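PDB 6IXZ: sortase family protein from Clostridium perfringens, which probably acts as a class C sortase, a cysteine transpeptidase of the kind that joins pilin subunits covalently into pili on the bacterial surface. Local coordinates for residues G100-S105 against S161-Y166; D28-I33 against L136-A141; I55-V60 against G78-I83; V8-D13 against K72-Y77; S12-K17 against L61-I66. All coordinates share one frame; numbering follows the deposited sequence.

Contact 1 of 5, residues G100-S105 against S161-Y166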
# COMPACT_ATOMS: atom_id res chain seq x y z
N GLY A 100 5.62 -4.74 10.47
CA GLY A 100 5.58 -5.87 11.37
C GLY A 100 6.09 -7.10 10.66
O GLY A 100 5.90 -7.25 9.44
N GLU A 101 6.77 -7.96 11.42
CA GLU A 101 7.13 -9.30 10.97
C GLU A 101 5.86 -10.06 10.55
O GLU A 101 4.80 -9.84 11.10
CB GLU A 101 7.86 -10.05 12.10
CG GLU A 101 8.71 -11.22 11.64
CD GLU A 101 9.70 -11.71 12.70
OE1 GLU A 101 9.28 -11.92 13.87
OE2 GLU A 101 10.90 -11.90 12.36
N ASN A 102 5.98 -10.96 9.58
CA ASN A 102 4.81 -11.67 9.08
C ASN A 102 3.77 -10.70 8.52
O ASN A 102 2.57 -10.86 8.77
CB ASN A 102 4.18 -12.51 10.20
CG ASN A 102 5.18 -13.41 10.86
OD1 ASN A 102 5.92 -14.12 10.17
ND2 ASN A 102 5.31 -13.29 12.18
N THR A 103 4.23 -9.68 7.80
CA THR A 103 3.31 -8.84 7.02
C THR A 103 3.76 -8.66 5.58
O THR A 103 4.96 -8.72 5.27
CB THR A 103 3.03 -7.44 7.66
OG1 THR A 103 4.22 -6.62 7.62
CG2 THR A 103 2.55 -7.60 9.09
N HIS A 104 2.77 -8.46 4.70
CA HIS A 104 2.99 -8.16 3.31
C HIS A 104 1.79 -7.39 2.73
O HIS A 104 0.76 -7.99 2.45
CB HIS A 104 3.20 -9.46 2.53
CG HIS A 104 3.73 -9.26 1.16
ND1 HIS A 104 4.18 -10.30 0.37
CD2 HIS A 104 3.98 -8.12 0.47
CE1 HIS A 104 4.67 -9.81 -0.75
NE2 HIS A 104 4.52 -8.49 -0.73
N SER A 105 1.92 -6.07 2.65
CA SER A 105 0.88 -5.23 2.08
C SER A 105 1.14 -5.06 0.60
O SER A 105 2.28 -4.90 0.17
CB SER A 105 0.89 -3.86 2.76
OG SER A 105 -0.30 -3.13 2.52
N SER A 161 5.22 -13.79 3.83
CA SER A 161 6.37 -14.67 4.11
C SER A 161 6.67 -14.63 5.60
O SER A 161 6.74 -13.53 6.19
CB SER A 161 7.61 -14.23 3.33
OG SER A 161 7.46 -14.40 1.93
N ASP A 162 6.84 -15.81 6.21
CA ASP A 162 7.22 -15.89 7.64
C ASP A 162 8.49 -15.09 7.92
O ASP A 162 9.41 -15.08 7.11
CB ASP A 162 7.44 -17.33 8.14
CG ASP A 162 6.25 -18.24 7.92
OD1 ASP A 162 6.35 -19.41 8.34
OD2 ASP A 162 5.23 -17.83 7.32
N ASP A 163 8.50 -14.37 9.04
CA ASP A 163 9.67 -13.62 9.49
C ASP A 163 10.05 -12.43 8.60
O ASP A 163 11.13 -11.84 8.78
CB ASP A 163 10.89 -14.55 9.65
CG ASP A 163 10.59 -15.74 10.53
OD1 ASP A 163 9.86 -15.58 11.54
OD2 ASP A 163 11.01 -16.84 10.15
N LYS A 164 9.18 -12.07 7.65
CA LYS A 164 9.48 -10.93 6.77
C LYS A 164 8.45 -9.81 6.88
O LYS A 164 7.26 -10.07 7.11
CB LYS A 164 9.57 -11.38 5.32
CG LYS A 164 10.54 -12.52 5.04
CD LYS A 164 11.98 -12.12 5.25
CE LYS A 164 12.89 -13.33 5.12
NZ LYS A 164 14.03 -13.10 4.19
N ASP A 165 8.91 -8.59 6.62
CA ASP A 165 8.09 -7.39 6.59
C ASP A 165 8.22 -6.79 5.18
O ASP A 165 9.24 -6.17 4.83
CB ASP A 165 8.56 -6.41 7.68
CG ASP A 165 7.74 -5.12 7.70
OD1 ASP A 165 7.78 -4.38 8.71
OD2 ASP A 165 7.04 -4.85 6.71
N TYR A 166 7.23 -7.08 4.32
CA TYR A 166 7.31 -6.71 2.91
C TYR A 166 6.16 -5.77 2.56
O TYR A 166 5.03 -5.93 3.06
CB TYR A 166 7.18 -7.94 1.97
CG TYR A 166 8.34 -8.92 1.91
CD1 TYR A 166 9.67 -8.50 2.06
CD2 TYR A 166 8.10 -10.28 1.76
CE1 TYR A 166 10.71 -9.42 2.01
CE2 TYR A 166 9.13 -11.20 1.70
CZ TYR A 166 10.44 -10.76 1.80
OH TYR A 166 11.47 -11.66 1.71
O HOH W 1 3.84 -5.15 5.51
O HOH W 2 5.92 -11.21 4.68

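Contact 2 of 5, residues D28-I33 against L136-A141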
# COMPACT_ATOMS: atom_id res chain seq x y z
N ASP A 28 -4.87 3.13 19.60
CA ASP A 28 -5.84 2.05 19.63
C ASP A 28 -6.19 1.56 18.22
O ASP A 28 -6.42 0.37 18.02
CB ASP A 28 -7.07 2.44 20.46
CG ASP A 28 -6.88 2.15 21.97
OD1 ASP A 28 -6.83 0.95 22.36
OD2 ASP A 28 -6.68 3.10 22.76
N LEU A 29 -6.11 2.45 17.24
CA LEU A 29 -6.33 2.05 15.85
C LEU A 29 -5.18 1.15 15.33
O LEU A 29 -5.41 0.11 14.75
CB LEU A 29 -6.50 3.28 14.94
CG LEU A 29 -6.66 2.91 13.46
CD1 LEU A 29 -7.88 2.02 13.26
CD2 LEU A 29 -6.74 4.14 12.56
N ILE A 30 -3.95 1.55 15.61
CA ILE A 30 -2.78 0.76 15.23
C ILE A 30 -2.79 -0.63 15.89
O ILE A 30 -2.42 -1.64 15.27
CB ILE A 30 -1.50 1.51 15.64
CG1 ILE A 30 -1.39 2.83 14.86
CG2 ILE A 30 -0.26 0.64 15.45
CD1 ILE A 30 -0.91 2.69 13.44
N LYS A 31 -3.27 -0.71 17.13
CA LYS A 31 -3.40 -1.99 17.82
C LYS A 31 -4.38 -2.90 17.13
O LYS A 31 -4.17 -4.09 17.05
CB LYS A 31 -3.88 -1.81 19.27
CG LYS A 31 -2.76 -1.57 20.27
CD LYS A 31 -3.23 -1.92 21.67
CE LYS A 31 -4.23 -0.93 22.21
NZ LYS A 31 -4.76 -1.39 23.53
N ASN A 32 -5.50 -2.34 16.71
CA ASN A 32 -6.51 -3.14 16.04
C ASN A 32 -6.08 -3.57 14.63
O ASN A 32 -6.30 -4.72 14.24
CB ASN A 32 -7.83 -2.37 16.02
CG ASN A 32 -8.46 -2.26 17.39
OD1 ASN A 32 -8.50 -3.22 18.15
ND2 ASN A 32 -9.01 -1.09 17.70
N ILE A 33 -5.37 -2.71 13.92
CA ILE A 33 -4.76 -3.10 12.66
C ILE A 33 -3.70 -4.19 12.88
O ILE A 33 -3.58 -5.14 12.09
CB ILE A 33 -4.10 -1.90 11.97
CG1 ILE A 33 -5.18 -0.89 11.55
CG2 ILE A 33 -3.29 -2.37 10.77
CD1 ILE A 33 -4.62 0.46 11.17
N LEU A 136 -0.87 6.49 9.19
CA LEU A 136 -1.31 6.69 10.58
C LEU A 136 -0.15 7.07 11.50
O LEU A 136 0.05 6.46 12.56
CB LEU A 136 -2.03 5.43 11.09
CG LEU A 136 -3.46 5.17 10.58
CD1 LEU A 136 -3.76 5.92 9.29
CD2 LEU A 136 -3.71 3.69 10.39
N LYS A 137 0.63 8.06 11.08
CA LYS A 137 1.70 8.64 11.91
C LYS A 137 2.97 7.80 11.97
O LYS A 137 3.98 8.23 12.52
CB LYS A 137 1.20 8.91 13.33
CG LYS A 137 0.01 9.83 13.39
CD LYS A 137 0.42 11.26 13.14
CE LYS A 137 0.86 11.95 14.42
NZ LYS A 137 1.21 13.37 14.17
N LYS A 138 2.94 6.62 11.35
CA LYS A 138 4.14 5.82 11.22
C LYS A 138 4.91 6.23 9.98
O LYS A 138 4.33 6.47 8.92
CB LYS A 138 3.80 4.34 11.15
CG LYS A 138 3.26 3.77 12.46
CD LYS A 138 3.32 2.26 12.46
CE LYS A 138 4.58 1.75 13.14
NZ LYS A 138 4.38 1.50 14.60
N ASP A 139 6.22 6.36 10.16
CA ASP A 139 7.14 6.52 9.06
C ASP A 139 7.83 5.19 8.81
O ASP A 139 8.50 4.66 9.71
CB ASP A 139 8.19 7.57 9.42
CG ASP A 139 7.62 8.97 9.52
OD1 ASP A 139 6.55 9.26 8.94
OD2 ASP A 139 8.30 9.82 10.12
N LEU A 140 7.60 4.59 7.64
CA LEU A 140 8.23 3.29 7.34
C LEU A 140 9.14 3.41 6.13
O LEU A 140 8.84 4.15 5.18
CB LEU A 140 7.17 2.19 7.10
CG LEU A 140 6.11 1.91 8.19
CD1 LEU A 140 4.99 1.02 7.69
CD2 LEU A 140 6.73 1.29 9.43
N ALA A 141 10.26 2.70 6.14
CA ALA A 141 11.12 2.72 4.96
C ALA A 141 11.34 1.31 4.43
O ALA A 141 11.50 0.38 5.19
CB ALA A 141 12.46 3.39 5.28

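Contact 3 of 5, residues I55-V60 against G78-I83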
# COMPACT_ATOMS: atom_id res chain seq x y z
N ILE A 55 -12.15 1.33 9.13
CA ILE A 55 -11.56 1.56 7.83
C ILE A 55 -12.47 0.94 6.79
O ILE A 55 -12.79 -0.24 6.86
CB ILE A 55 -10.14 0.97 7.75
CG1 ILE A 55 -9.32 1.55 8.91
CG2 ILE A 55 -9.51 1.32 6.41
CD1 ILE A 55 -7.90 1.05 8.98
N HIS A 56 -13.06 1.79 5.98
CA HIS A 56 -13.92 1.34 4.90
C HIS A 56 -13.12 1.41 3.62
O HIS A 56 -12.27 2.30 3.45
CB HIS A 56 -15.16 2.22 4.78
CG HIS A 56 -16.00 2.26 6.01
ND1 HIS A 56 -15.56 2.82 7.20
CD2 HIS A 56 -17.29 1.90 6.22
CE1 HIS A 56 -16.53 2.74 8.10
NE2 HIS A 56 -17.58 2.19 7.53
N GLU A 57 -13.43 0.52 2.70
CA GLU A 57 -13.23 0.79 1.29
C GLU A 57 -13.29 2.29 1.03
O GLU A 57 -14.28 2.93 1.37
CB GLU A 57 -14.31 0.10 0.47
CG GLU A 57 -13.82 -1.11 -0.31
CD GLU A 57 -14.44 -1.17 -1.69
OE1 GLU A 57 -15.40 -0.40 -1.92
OE2 GLU A 57 -13.93 -1.92 -2.54
N GLY A 58 -12.21 2.84 0.50
CA GLY A 58 -12.17 4.25 0.11
C GLY A 58 -11.53 5.18 1.11
O GLY A 58 -11.28 6.34 0.81
N ASP A 59 -11.23 4.69 2.31
CA ASP A 59 -10.57 5.53 3.30
C ASP A 59 -9.11 5.75 2.91
O ASP A 59 -8.50 4.89 2.31
CB ASP A 59 -10.68 4.91 4.69
CG ASP A 59 -12.11 4.98 5.27
OD1 ASP A 59 -12.32 4.45 6.38
OD2 ASP A 59 -13.02 5.50 4.58
N VAL A 60 -8.55 6.92 3.22
CA VAL A 60 -7.13 7.13 2.98
C VAL A 60 -6.35 6.94 4.27
O VAL A 60 -6.71 7.48 5.32
CB VAL A 60 -6.84 8.47 2.26
CG1 VAL A 60 -8.11 9.26 1.99
CG2 VAL A 60 -5.79 9.32 2.96
N GLY A 78 -8.53 -0.61 -0.38
CA GLY A 78 -9.46 -1.27 -1.28
C GLY A 78 -9.00 -1.09 -2.71
O GLY A 78 -8.13 -0.29 -2.98
N THR A 79 -9.49 -1.93 -3.62
CA THR A 79 -9.08 -1.82 -5.03
C THR A 79 -10.25 -2.05 -5.98
O THR A 79 -10.04 -2.54 -7.07
CB THR A 79 -8.02 -2.88 -5.42
OG1 THR A 79 -8.53 -4.21 -5.19
CG2 THR A 79 -6.68 -2.64 -4.67
N SER A 80 -11.46 -1.69 -5.60
CA SER A 80 -12.53 -1.73 -6.58
C SER A 80 -12.34 -0.58 -7.57
O SER A 80 -11.58 0.36 -7.32
CB SER A 80 -13.89 -1.65 -5.87
OG SER A 80 -13.92 -0.54 -5.02
N VAL A 81 -12.97 -0.71 -8.73
CA VAL A 81 -12.69 0.12 -9.89
C VAL A 81 -12.84 1.60 -9.57
O VAL A 81 -12.00 2.42 -9.92
CB VAL A 81 -13.60 -0.30 -11.06
CG1 VAL A 81 -13.50 0.68 -12.21
CG2 VAL A 81 -13.20 -1.69 -11.53
N ASP A 82 -13.81 1.94 -8.73
CA ASP A 82 -14.01 3.33 -8.36
C ASP A 82 -12.87 3.92 -7.49
O ASP A 82 -12.52 5.09 -7.61
CB ASP A 82 -15.35 3.50 -7.67
CG ASP A 82 -15.50 2.62 -6.47
OD1 ASP A 82 -15.76 3.18 -5.39
OD2 ASP A 82 -15.35 1.38 -6.59
N ILE A 83 -12.19 3.08 -6.74
CA ILE A 83 -11.07 3.56 -5.93
C ILE A 83 -9.78 3.61 -6.72
O ILE A 83 -9.01 4.56 -6.59
CB ILE A 83 -10.88 2.72 -4.67
CG1 ILE A 83 -12.01 3.03 -3.68
CG2 ILE A 83 -9.50 3.00 -4.07
CD1 ILE A 83 -12.72 1.78 -3.16

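Contact 4 of 5, residues V8-D13 against K72-Y77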
# COMPACT_ATOMS: atom_id res chain seq x y z
N VAL A 8 -3.30 15.54 -4.77
CA VAL A 8 -2.54 16.48 -3.92
C VAL A 8 -3.43 17.01 -2.79
O VAL A 8 -2.99 17.24 -1.67
CB VAL A 8 -1.99 17.68 -4.75
CG1 VAL A 8 -3.13 18.38 -5.48
CG2 VAL A 8 -1.27 18.69 -3.85
N SER A 9 -4.70 17.25 -3.08
CA SER A 9 -5.59 17.86 -2.10
C SER A 9 -5.90 16.80 -1.05
O SER A 9 -6.13 17.11 0.14
CB SER A 9 -6.89 18.32 -2.76
OG SER A 9 -7.77 18.86 -1.80
N THR A 10 -5.90 15.55 -1.51
CA THR A 10 -6.17 14.40 -0.67
C THR A 10 -5.07 14.23 0.36
O THR A 10 -5.35 14.05 1.54
CB THR A 10 -6.32 13.14 -1.52
OG1 THR A 10 -7.50 13.28 -2.34
CG2 THR A 10 -6.49 11.92 -0.61
N ILE A 11 -3.83 14.36 -0.05
CA ILE A 11 -2.74 14.20 0.90
C ILE A 11 -2.80 15.27 1.98
O ILE A 11 -2.56 15.00 3.16
CB ILE A 11 -1.37 14.22 0.22
CG1 ILE A 11 -1.18 12.93 -0.60
CG2 ILE A 11 -0.28 14.36 1.28
CD1 ILE A 11 0.15 12.81 -1.33
N SER A 12 -3.10 16.50 1.57
CA SER A 12 -3.22 17.63 2.51
C SER A 12 -4.30 17.40 3.57
O SER A 12 -4.04 17.54 4.76
CB SER A 12 -3.53 18.92 1.75
OG SER A 12 -3.58 20.02 2.64
N ASP A 13 -5.50 17.07 3.12
CA ASP A 13 -6.61 16.70 3.99
C ASP A 13 -6.20 15.65 5.01
O ASP A 13 -6.58 15.74 6.18
CB ASP A 13 -7.73 16.07 3.15
CG ASP A 13 -8.50 17.08 2.37
OD1 ASP A 13 -9.44 16.68 1.64
OD2 ASP A 13 -8.20 18.28 2.52
N LYS A 72 4.75 10.90 -5.02
CA LYS A 72 4.14 11.17 -3.71
C LYS A 72 2.63 11.02 -3.88
O LYS A 72 2.02 11.83 -4.58
CB LYS A 72 4.46 12.61 -3.29
CG LYS A 72 4.17 12.96 -1.84
CD LYS A 72 4.39 14.44 -1.61
CE LYS A 72 3.61 14.95 -0.41
NZ LYS A 72 4.08 16.30 0.02
N LEU A 73 2.05 9.94 -3.36
CA LEU A 73 0.64 9.59 -3.69
C LEU A 73 -0.12 9.15 -2.42
O LEU A 73 0.47 8.48 -1.55
CB LEU A 73 0.59 8.46 -4.71
CG LEU A 73 1.06 8.78 -6.14
CD1 LEU A 73 1.29 7.53 -6.95
CD2 LEU A 73 0.11 9.71 -6.87
N PRO A 74 -1.44 9.46 -2.33
CA PRO A 74 -2.26 8.91 -1.24
C PRO A 74 -2.44 7.43 -1.41
O PRO A 74 -2.40 6.95 -2.54
CB PRO A 74 -3.62 9.62 -1.40
CG PRO A 74 -3.62 10.14 -2.80
CD PRO A 74 -2.18 10.43 -3.14
N ILE A 75 -2.65 6.74 -0.31
CA ILE A 75 -2.96 5.32 -0.29
C ILE A 75 -4.35 5.11 0.31
O ILE A 75 -4.62 5.52 1.44
CB ILE A 75 -1.93 4.52 0.51
CG1 ILE A 75 -0.56 4.61 -0.15
CG2 ILE A 75 -2.32 3.05 0.62
CD1 ILE A 75 0.54 4.63 0.88
N TYR A 76 -5.25 4.57 -0.51
CA TYR A 76 -6.59 4.20 -0.10
C TYR A 76 -6.58 2.73 0.36
O TYR A 76 -5.75 1.94 -0.06
CB TYR A 76 -7.56 4.36 -1.28
CG TYR A 76 -7.69 5.77 -1.79
CD1 TYR A 76 -6.80 6.27 -2.73
CD2 TYR A 76 -8.71 6.62 -1.34
CE1 TYR A 76 -6.93 7.54 -3.23
CE2 TYR A 76 -8.85 7.90 -1.85
CZ TYR A 76 -7.93 8.36 -2.76
OH TYR A 76 -8.02 9.65 -3.24
N TYR A 77 -7.55 2.36 1.19
CA TYR A 77 -7.87 0.96 1.34
C TYR A 77 -8.82 0.54 0.22
O TYR A 77 -9.79 1.25 -0.08
CB TYR A 77 -8.52 0.64 2.69
CG TYR A 77 -8.61 -0.86 2.90
CD1 TYR A 77 -9.80 -1.56 2.60
CD2 TYR A 77 -7.47 -1.60 3.15
CE1 TYR A 77 -9.86 -2.93 2.71
CE2 TYR A 77 -7.52 -2.98 3.27
CZ TYR A 77 -8.72 -3.63 3.03
OH TYR A 77 -8.74 -5.00 3.10

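Contact 5 of 5, residues S12-K17 against L61-I66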
# COMPACT_ATOMS: atom_id res chain seq x y z
N SER A 12 -3.10 16.50 1.57
CA SER A 12 -3.22 17.63 2.51
C SER A 12 -4.30 17.40 3.57
O SER A 12 -4.04 17.54 4.76
CB SER A 12 -3.53 18.92 1.75
OG SER A 12 -3.58 20.02 2.64
N ASP A 13 -5.50 17.07 3.12
CA ASP A 13 -6.61 16.70 3.99
C ASP A 13 -6.20 15.65 5.01
O ASP A 13 -6.58 15.74 6.18
CB ASP A 13 -7.73 16.07 3.15
CG ASP A 13 -8.50 17.08 2.37
OD1 ASP A 13 -9.44 16.68 1.64
OD2 ASP A 13 -8.20 18.28 2.52
N TYR A 14 -5.57 14.58 4.53
CA TYR A 14 -5.21 13.46 5.38
C TYR A 14 -4.28 13.92 6.49
O TYR A 14 -4.45 13.55 7.65
CB TYR A 14 -4.51 12.36 4.58
CG TYR A 14 -3.70 11.43 5.46
CD1 TYR A 14 -4.32 10.38 6.12
CD2 TYR A 14 -2.36 11.67 5.71
CE1 TYR A 14 -3.63 9.58 7.01
CE2 TYR A 14 -1.65 10.87 6.59
CZ TYR A 14 -2.30 9.84 7.25
OH TYR A 14 -1.58 9.02 8.09
N THR A 15 -3.28 14.72 6.14
CA THR A 15 -2.31 15.19 7.13
C THR A 15 -2.99 16.07 8.19
O THR A 15 -2.94 15.78 9.38
CB THR A 15 -1.18 15.97 6.45
OG1 THR A 15 -0.54 15.13 5.48
CG2 THR A 15 -0.16 16.44 7.47
N GLU A 16 -3.71 17.09 7.76
CA GLU A 16 -4.42 17.91 8.74
C GLU A 16 -5.20 17.01 9.69
O GLU A 16 -5.21 17.24 10.89
CB GLU A 16 -5.38 18.90 8.08
CG GLU A 16 -5.82 20.01 9.02
CD GLU A 16 -7.26 20.46 8.80
OE1 GLU A 16 -7.94 20.78 9.80
OE2 GLU A 16 -7.70 20.51 7.63
N LYS A 17 -5.90 16.03 9.13
CA LYS A 17 -6.93 15.29 9.85
C LYS A 17 -6.32 14.29 10.83
O LYS A 17 -6.80 14.15 11.96
CB LYS A 17 -7.84 14.56 8.87
CG LYS A 17 -8.60 13.39 9.50
CD LYS A 17 -9.54 12.72 8.51
CE LYS A 17 -9.99 11.35 9.03
NZ LYS A 17 -11.16 10.80 8.29
N LEU A 61 -5.29 6.15 4.18
CA LEU A 61 -4.49 5.68 5.31
C LEU A 61 -3.18 6.46 5.44
O LEU A 61 -2.45 6.31 6.42
CB LEU A 61 -4.13 4.22 5.09
CG LEU A 61 -5.28 3.28 4.73
CD1 LEU A 61 -4.73 1.88 4.47
CD2 LEU A 61 -6.29 3.26 5.86
N GLY A 62 -2.85 7.23 4.42
CA GLY A 62 -1.62 7.99 4.42
C GLY A 62 -1.14 8.17 3.00
O GLY A 62 -1.95 8.16 2.06
N TYR A 63 0.18 8.24 2.83
CA TYR A 63 0.77 8.29 1.50
C TYR A 63 2.15 7.59 1.35
O TYR A 63 2.83 7.25 2.32
CB TYR A 63 0.88 9.74 1.04
CG TYR A 63 1.71 10.60 1.97
CD1 TYR A 63 3.03 10.93 1.66
CD2 TYR A 63 1.18 11.05 3.18
CE1 TYR A 63 3.79 11.69 2.53
CE2 TYR A 63 1.93 11.81 4.05
CZ TYR A 63 3.22 12.16 3.71
OH TYR A 63 3.94 12.93 4.58
N ILE A 64 2.55 7.42 0.10
CA ILE A 64 3.82 6.84 -0.23
C ILE A 64 4.68 7.87 -0.96
O ILE A 64 4.19 8.65 -1.77
CB ILE A 64 3.64 5.56 -1.10
CG1 ILE A 64 4.98 4.93 -1.45
CG2 ILE A 64 2.83 5.84 -2.37
CD1 ILE A 64 4.87 3.50 -1.94
N GLU A 65 5.97 7.88 -0.63
CA GLU A 65 6.95 8.68 -1.38
C GLU A 65 8.03 7.78 -1.97
O GLU A 65 8.50 6.86 -1.31
CB GLU A 65 7.62 9.71 -0.46
CG GLU A 65 6.67 10.63 0.26
CD GLU A 65 7.43 11.68 1.06
OE1 GLU A 65 7.37 12.86 0.69
OE2 GLU A 65 8.19 11.28 1.97
N ILE A 66 8.34 8.00 -3.24
CA ILE A 66 9.45 7.32 -3.92
C ILE A 66 10.36 8.39 -4.56
O ILE A 66 10.15 8.82 -5.69
CB ILE A 66 8.96 6.35 -5.02
CG1 ILE A 66 7.78 5.48 -4.52
CG2 ILE A 66 10.10 5.45 -5.49
CD1 ILE A 66 7.24 4.52 -5.55

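Contact 1 of 5, residues G100-S105 against S161-Y166
Asp-165 turns its carboxylate back over the loop Gly-100 to Thr-103, and its atoms can be taken in order. CB and CG each lie 3.3 Å from the carbonyl O of Gly-100. With CG anti to the backbone N (chi1 180°), the carboxylate reaches Gly-100 N, which donates to OD1 at 2.8 Å from above the carboxylate plane; the same OD1 forms a salt bridge with Arg-188. OD2 passes Thr-103 OG1 at 3.5 Å with too poor an angle for a bond, and is held by Tyr-142. Thr-103 OG1 donates to Gly-100 O and accepts from a water that also serves Tyr-166 O. Asn-102 OD1 takes the N-H of Asp-163 at 2.8 Å, tying down the type II turn Ser-161 to Lys-164. On the opposite face of this strand pair lie His-104 and Tyr-166. Tyr-166 CB sits over the His-104 ring, 3.7 Å from its centroid, and the tyrosine ring presents its edge to that imidazole in a T-shaped pair. Tyr-166 N to Thr-103 O, at 3.0 Å, is part of the parallel pairing. Two parallel strands, one leading to His-110 and the other carrying Cys-172, both predicted catalytic, are characteristic of the sortase beta-barrel.

Contact 2 of 5, residues D28-I33 against L136-A141
Helix 23-41, part of the N-terminal helical region, meets the tight turn between strands 130-135 and 138-150 here, with Leu-136 of the turn pressed against Leu-29, Ile-30 and Ile-33 of the helix. These three side chains project from one side of a single turn of the helix, and Leu-136 fits among them. Both Leu-136 and Lys-137 have positive phi, as a two-residue connection between antiparallel strands often requires, and the leucine side chain points at the helix.

Each helix residue takes a different part of the leucine. Ile-33 and Leu-136 meet tip to tip, CD1 to CD2 at 3.4 Å, closer than methyl groups usually come. Leu-29 crosses the leucine at about a right angle and lays its CD2 3.8 Å from the same Leu-136 CD2, so this one methyl has two neighbours on the helix. Ile-30 and Leu-136 run antiparallel alongside each other; Ile-30 CG1 is anti to the carbonyl carbon (chi1 -64°), and CD1 comes to rest 3.8 Å from Leu-136 CB. That same CD1 grazes the aliphatic part of Lys-138, where CD is 4.4 Å away. Ile-18 of helix 5-18 also touches Leu-136, while Ile-33 extends the apolar patch onto Leu-96 and Val-98.

With only hydrocarbon meeting hydrocarbon, the joint gains its stability from buried surface and close fit; between these two segments shape, not directional bonding, sets how they sit together.

Contact 3 of 5, residues I55-V60 against G78-I83
This is a turn meeting the start of a helix: Glu-57 and Gly-58, in the loop that leads into strand 60-66, lie against Ser-80 and Ile-83, where strand 71-77 gives way to helix 81-86. The loop residues His-56 to Asp-59 form a type II turn, with Gly-58 at its third position at a positive phi (99°). The side chain of Glu-57, bent at chi2, reaches across past Gly-78, whose CA is 4.5 Å from Glu-57 CG. Its carboxylate then meets the serine, OE2 to Ser-80 OG at 2.8 Å. Ser-80 holds the N-cap position, but its OG makes no capping bond; turned between the backbone N and the carbonyl carbon (chi1 53°), it instead faces the carboxylates of Glu-57 and of Asp-82, whose OD2 is 2.9 Å away from OG. The methyl CD1 of Ile-83 packs against polar atoms, 3.7 Å from Glu-57 OE1 and 3.8 Å from Gly-58 N. Glu-57 is exposed and touches a crystal neighbour, so its pose may owe something to the lattice. The two acids compete for or share one hydroxyl proton, and with Glu-57 OE1 5.0 Å from Asp-82 OD2, each carboxylate would probably raise the other's affinity for protons slightly.

Contact 4 of 5, residues V8-D13 against K72-Y77
Ile-11 and Thr-10 press on Pro-74 at the tight centre of this contact, where helix 8-13 crosses strand 72-77 at 68° with the axes 7.6 Å apart. The backbones come close here, with Ile-11 CA 5.7 Å from Pro-74 CA. Ile-11 crosses the proline ring at about a right angle, CG1 meeting Pro-74 CD at 3.7 Å. Its chain is extended past CG1 (chi2 -180°), which carries Ile-11 CD1 onward over the peptide of Leu-73, 3.8 Å from Leu-73 C. Thr-10 comes from beside it and sets CG2 3.8 Å from Pro-74 CB, so the two helix residues share the proline ring between them.

The Thr-10 hydroxyl has its partner within the helix, on Phe-6 O. Tyr-76 points back at Thr-10, its OH 3.8 Å from Thr-10 CG2; Ile-83 and Lys-86 of helix 81-86 also touch the tyrosine.

Toward the start of the strand the packing thins out. Exposed Lys-72 stretches its extended aliphatic chain alongside Ile-11, CG staying 4.1 Å from Ile-11 CD1, and the exposed Val-8, Ser-9, Ser-12 and Asp-13 make up the solvent side of the helix.

A helix laid across a beta strand through apolar side chains on its inner side, with polar residues mostly outward, is the arrangement of an N-terminal helix applied to the outside of the sortase barrel, as in class C sortases.

Contact 5 of 5, residues S12-K17 against L61-I66
Helix 12-17 passes over strand 61-66 with 126° between their directions and 8.7 Å between their axes, bringing Tyr-14 CA to 6.6 Å from Gly-62 CA. Tyr-14 does nearly all the work. With CG anti to the backbone N (chi1 160°), its ring is carried down onto the strand, where one face lies on the backbone of Gly-62. The glycine CA is 3.5 Å from the ring centroid and only 16° off the normal, a CH-pi contact in which bare backbone lets the ring settle this low. Gly-62 has a positive phi, with backbone angles at which a CB would run into the preceding carbonyl O, so that they suit a glycine.

The ring continues toward Leu-61, Tyr-14 CE1 lying 3.5 Å from Leu-61 C. Beyond the ring, the Tyr-14 OH is 3.3 Å from Leu-61 O. Its weak hydrogen bond is with Leu-136 N, at the turn after strand 130-135.

On the other flank the fit is slacker. Tyr-63 turns the edge of its ring to Tyr-14, CD2 to CD2 at 4.4 Å, and itself stacks on His-134. Thr-15 OG1, bonded to Ile-11 O one helical turn back, only brushes Tyr-63 CE2.

Through this seat of a tyrosine ring on a glycine, the N-terminal helix 5-18 is joined to strand 60-66 of the sortase beta-barrel.

Contacts 4 and 5 have centres 5 Å apart: successive turns of helix 5-18 rest on neighbouring strands, paired through Gly-62 O and Ile-75 N at 2.9 Å. Contact 3 continues from them, since Gly-58 N lies 3.0 Å from Tyr-77 O. Contact 2 brings the second helix to the same sheet and meets contact 5 through Leu-136 N and Leu-61 O, 3.2 Å apart. Contact 1 lies across the chain's centre, 23 to 24 Å centre to centre from contacts 3, 4 and 5; its strands lead to His-110 and carry Cys-172, both predicted catalytic. The His-110 side chain is about 10 Å from that of Ile-83 (contact 3) and about 11 Å from that of Leu-73 (contact 4).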